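Long-range contact in ribonuclease J (Methanolobus psychrophilus R15, PDB 5HAB), which probably degrades RNA as an archaeal exoribonuclease of the metallo-beta-lactamase and beta-CASP family: residues Ile44-Asp54 with Val182-Tyr193. The protein carries 1 engineered substitution. Residues are numbered along the deposited sequence; the frame is centred on the assembly and turned at random.
Sequences IRVNEDIIIID and VAIHTPSGAVVY
Asp54 OD2 meets two hydroxyls, that of Thr103 through a hydrogen bond and, more weakly, Tyr193 OH at 2.7 Å across the contact; the phenol proton may also have another acceptor. The carboxylate meets the phenol at a slant, the two planes 57° apart. Next to it, the aromatic ring lies under the side chain of Ile53. Ile53 CG2 stands 3.4 Å from the centroid of the Tyr193 ring and 9° off its normal, a CH-pi contact over the face. With Tyr193 CG turned anti to the backbone N (chi1 177°), the ring extends from its strand beneath Ile53, whose CD1 reaches Val182 CG1 at 3.8 Å.

Further along, Ile184 carries the apolar interlock. Its extended chain sets Ile184 CD1 against the adjacent side chains of Ile44 and Ile51, 3.6 Å from Ile44 CB and 3.8 Å from Ile51 CB. Near the turns, Thr186 offers carbon to the interface, Thr186 CG2 lying 3.7 Å from Val46 CG1, while OG1 bonds back to Gly189 O and accepts from Ser188 N in an ST turn.

Two beta hairpins thus pack face to face, one from each sheet of the metallo-beta-lactamase alpha-beta/beta-alpha sandwich, and Ile226 of strand 222-228 extends the core beside Ile44, Val191 and Tyr193. The chemistry implies that these two hairpins, with no hydrogen bond between their backbones, are held mainly by branched aliphatic contacts; their one polar link is at the Asp54 end, where OD2 of the buried carboxylate has Thr103 as its firmer hydroxyl partner and the phenol as a weaker one.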
loop_
_atom_site.group_PDB
_atom_site.type_symbol
_atom_site.label_atom_id
_atom_site.label_comp_id
_atom_site.label_asym_id
_atom_site.label_seq_id
_atom_site.Cartn_x
_atom_site.Cartn_y
_atom_site.Cartn_z
ATOM N N ILE B 44 -11.723 35.017 10.709
ATOM C CA ILE B 44 -13.129 35.298 10.458
ATOM C C ILE B 44 -13.348 36.805 10.513
ATOM O O ILE B 44 -13.214 37.417 11.565
ATOM C CB ILE B 44 -14.042 34.587 11.475
ATOM C CG1 ILE B 44 -13.742 33.086 11.540
ATOM C CG2 ILE B 44 -15.512 34.846 11.148
ATOM C CD1 ILE B 44 -13.919 32.369 10.221
ATOM N N ARG B 45 -13.709 37.397 9.384
ATOM C CA ARG B 45 -13.953 38.827 9.310
ATOM C C ARG B 45 -15.451 39.091 9.380
ATOM O O ARG B 45 -16.219 38.525 8.617
ATOM C CB ARG B 45 -13.370 39.410 8.015
ATOM C CG ARG B 45 -13.607 40.903 7.826
ATOM C CD ARG B 45 -12.921 41.431 6.567
ATOM N NE ARG B 45 -13.379 40.740 5.364
ATOM C CZ ARG B 45 -14.563 40.930 4.788
ATOM N NH1 ARG B 45 -15.423 41.802 5.299
ATOM N NH2 ARG B 45 -14.889 40.248 3.698
ATOM N N VAL B 46 -15.872 39.911 10.331
ATOM C CA VAL B 46 -17.237 40.413 10.350
ATOM C C VAL B 46 -17.185 41.913 10.069
ATOM O O VAL B 46 -16.751 42.707 10.916
ATOM C CB VAL B 46 -17.939 40.104 11.670
ATOM C CG1 VAL B 46 -19.437 40.351 11.537
ATOM C CG2 VAL B 46 -17.665 38.666 12.089
ATOM N N ASN B 47 -17.586 42.276 8.856
ATOM C CA ASN B 47 -17.496 43.646 8.360
ATOM C C ASN B 47 -16.043 44.131 8.371
ATOM O O ASN B 47 -15.309 43.897 7.410
ATOM C CB ASN B 47 -18.410 44.556 9.181
ATOM C CG ASN B 47 -19.872 44.171 9.037
ATOM O OD1 ASN B 47 -20.309 43.752 7.965
ATOM N ND2 ASN B 47 -20.626 44.276 10.121
ATOM N N GLU B 48 -15.619 44.803 9.435
ATOM C CA GLU B 48 -14.236 45.280 9.498
ATOM C C GLU B 48 -13.535 44.859 10.787
ATOM O O GLU B 48 -12.433 45.321 11.079
ATOM C CB GLU B 48 -14.172 46.802 9.349
ATOM C CG GLU B 48 -14.778 47.324 8.054
ATOM C CD GLU B 48 -14.395 48.766 7.764
ATOM O OE1 GLU B 48 -14.288 49.124 6.572
ATOM O OE2 GLU B 48 -14.213 49.543 8.727
ATOM N N ASP B 49 -14.165 43.968 11.547
ATOM C CA ASP B 49 -13.526 43.398 12.730
ATOM C C ASP B 49 -13.121 41.953 12.458
ATOM O O ASP B 49 -13.853 41.224 11.804
ATOM C CB ASP B 49 -14.460 43.483 13.934
ATOM C CG ASP B 49 -14.640 44.906 14.429
ATOM O OD1 ASP B 49 -13.638 45.652 14.470
ATOM O OD2 ASP B 49 -15.787 45.280 14.753
ATOM N N ILE B 50 -11.946 41.544 12.929
ATOM C CA ILE B 50 -11.429 40.212 12.619
ATOM C C ILE B 50 -11.187 39.380 13.877
ATOM O O ILE B 50 -10.566 39.846 14.828
ATOM C CB ILE B 50 -10.136 40.309 11.789
ATOM C CG1 ILE B 50 -10.387 41.094 10.501
ATOM C CG2 ILE B 50 -9.592 38.919 11.473
ATOM C CD1 ILE B 50 -9.142 41.310 9.672
ATOM N N ILE B 51 -11.686 38.147 13.871
ATOM C CA ILE B 51 -11.368 37.156 14.894
ATOM C C ILE B 51 -10.425 36.112 14.298
ATOM O O ILE B 51 -10.811 35.384 13.401
ATOM C CB ILE B 51 -12.644 36.489 15.436
ATOM C CG1 ILE B 51 -13.667 37.549 15.840
ATOM C CG2 ILE B 51 -12.319 35.553 16.599
ATOM C CD1 ILE B 51 -13.282 38.321 17.079
ATOM N N ILE B 52 -9.190 36.048 14.780
ATOM C CA ILE B 52 -8.277 34.987 14.375
ATOM C C ILE B 52 -8.601 33.736 15.183
ATOM O O ILE B 52 -8.869 33.813 16.380
ATOM C CB ILE B 52 -6.798 35.408 14.546
ATOM C CG1 ILE B 52 -6.441 36.542 13.581
ATOM C CG2 ILE B 52 -5.865 34.236 14.303
ATOM C CD1 ILE B 52 -5.016 37.063 13.746
ATOM N N ILE B 53 -8.604 32.585 14.516
ATOM C CA ILE B 53 -8.817 31.307 15.184
ATOM C C ILE B 53 -7.610 30.399 14.954
ATOM O O ILE B 53 -7.304 30.008 13.811
ATOM C CB ILE B 53 -10.112 30.629 14.719
ATOM C CG1 ILE B 53 -11.288 31.606 14.784
ATOM C CG2 ILE B 53 -10.404 29.417 15.583
ATOM C CD1 ILE B 53 -12.638 30.953 14.505
ATOM N N ASP B 54 -6.916 30.131 16.059
ATOM C CA ASP B 54 -5.782 29.213 16.151
ATOM C C ASP B 54 -4.559 29.704 15.385
ATOM O O ASP B 54 -4.671 30.398 14.380
ATOM C CB ASP B 54 -6.192 27.813 15.674
ATOM C CG ASP B 54 -7.203 27.154 16.609
ATOM O OD1 ASP B 54 -7.052 27.289 17.844
ATOM O OD2 ASP B 54 -8.151 26.510 16.115
ATOM N N VAL B 182 -16.040 26.898 18.281
ATOM C CA VAL B 182 -16.290 28.311 18.546
ATOM C C VAL B 182 -17.342 28.844 17.583
ATOM O O VAL B 182 -17.257 28.639 16.375
ATOM C CB VAL B 182 -14.980 29.147 18.494
ATOM C CG1 VAL B 182 -14.175 28.830 17.257
ATOM C CG2 VAL B 182 -15.291 30.636 18.549
ATOM N N ALA B 183 -18.360 29.493 18.145
ATOM C CA ALA B 183 -19.404 30.144 17.362
ATOM C C ALA B 183 -19.270 31.661 17.454
ATOM O O ALA B 183 -19.320 32.239 18.539
ATOM C CB ALA B 183 -20.786 29.704 17.828
ATOM N N ILE B 184 -19.080 32.295 16.306
ATOM C CA ILE B 184 -19.016 33.741 16.209
ATOM C C ILE B 184 -20.391 34.264 15.812
ATOM O O ILE B 184 -20.823 34.111 14.672
ATOM C CB ILE B 184 -17.928 34.180 15.219
ATOM C CG1 ILE B 184 -16.564 33.688 15.700
ATOM C CG2 ILE B 184 -17.931 35.691 15.047
ATOM C CD1 ILE B 184 -15.448 33.967 14.746
ATOM N N HIS B 185 -21.084 34.872 16.766
ATOM C CA HIS B 185 -22.406 35.421 16.510
ATOM C C HIS B 185 -22.297 36.830 15.940
ATOM O O HIS B 185 -21.623 37.708 16.511
ATOM C CB HIS B 185 -23.253 35.423 17.783
ATOM C CG HIS B 185 -23.465 34.062 18.368
ATOM N ND1 HIS B 185 -24.484 33.228 17.960
ATOM C CD2 HIS B 185 -22.793 33.390 19.331
ATOM C CE1 HIS B 185 -24.431 32.102 18.647
ATOM N NE2 HIS B 185 -23.414 32.174 19.487
ATOM N N THR B 186 -22.973 37.008 14.806
ATOM C CA THR B 186 -23.033 38.258 14.061
ATOM C C THR B 186 -24.499 38.648 13.914
ATOM O O THR B 186 -25.380 37.803 14.098
ATOM C CB THR B 186 -22.405 38.123 12.652
ATOM O OG1 THR B 186 -23.357 37.516 11.767
ATOM C CG2 THR B 186 -21.132 37.289 12.692
ATOM N N PRO B 187 -24.775 39.920 13.566
ATOM C CA PRO B 187 -26.169 40.331 13.356
ATOM C C PRO B 187 -26.912 39.528 12.284
ATOM O O PRO B 187 -28.142 39.526 12.288
ATOM C CB PRO B 187 -26.045 41.804 12.934
ATOM C CG PRO B 187 -24.599 42.014 12.606
ATOM C CD PRO B 187 -23.853 41.066 13.472
ATOM N N SER B 188 -26.186 38.858 11.391
ATOM C CA SER B 188 -26.817 38.060 10.339
ATOM C C SER B 188 -26.811 36.563 10.643
ATOM O O SER B 188 -27.302 35.766 9.842
ATOM C CB SER B 188 -26.132 38.302 8.995
ATOM O OG SER B 188 -26.564 39.514 8.403
ATOM N N GLY B 189 -26.247 36.179 11.785
ATOM C CA GLY B 189 -26.171 34.773 12.144
ATOM C C GLY B 189 -24.796 34.330 12.604
ATOM O O GLY B 189 -23.913 35.162 12.797
ATOM N N ALA B 190 -24.605 33.020 12.756
ATOM C CA ALA B 190 -23.396 32.501 13.400
ATOM C C ALA B 190 -22.402 31.858 12.433
ATOM O O ALA B 190 -22.788 31.188 11.487
ATOM C CB ALA B 190 -23.780 31.498 14.485
ATOM N N VAL B 191 -21.114 32.048 12.700
ATOM C CA VAL B 191 -20.070 31.330 11.987
ATOM C C VAL B 191 -19.457 30.309 12.932
ATOM O O VAL B 191 -18.919 30.667 13.968
ATOM C CB VAL B 191 -19.002 32.279 11.436
ATOM C CG1 VAL B 191 -17.867 31.484 10.810
ATOM C CG2 VAL B 191 -19.611 33.235 10.416
ATOM N N VAL B 192 -19.539 29.033 12.577
ATOM C CA VAL B 192 -19.075 27.982 13.471
ATOM C C VAL B 192 -17.768 27.391 12.965
ATOM O O VAL B 192 -17.595 27.140 11.774
ATOM C CB VAL B 192 -20.142 26.888 13.652
ATOM C CG1 VAL B 192 -19.635 25.791 14.564
ATOM C CG2 VAL B 192 -21.412 27.494 14.223
ATOM N N TYR B 193 -16.846 27.207 13.899
ATOM C CA TYR B 193 -15.539 26.641 13.648
ATOM C C TYR B 193 -15.412 25.384 14.501
ATOM O O TYR B 193 -15.486 25.442 15.739
ATOM C CB TYR B 193 -14.458 27.676 13.972
ATOM C CG TYR B 193 -13.010 27.247 13.848
ATOM C CD1 TYR B 193 -12.393 26.512 14.853
ATOM C CD2 TYR B 193 -12.244 27.627 12.752
ATOM C CE1 TYR B 193 -11.058 26.143 14.760
ATOM C CE2 TYR B 193 -10.910 27.265 12.650
ATOM C CZ TYR B 193 -10.325 26.524 13.660
ATOM O OH TYR B 193 -9.000 26.162 13.572
#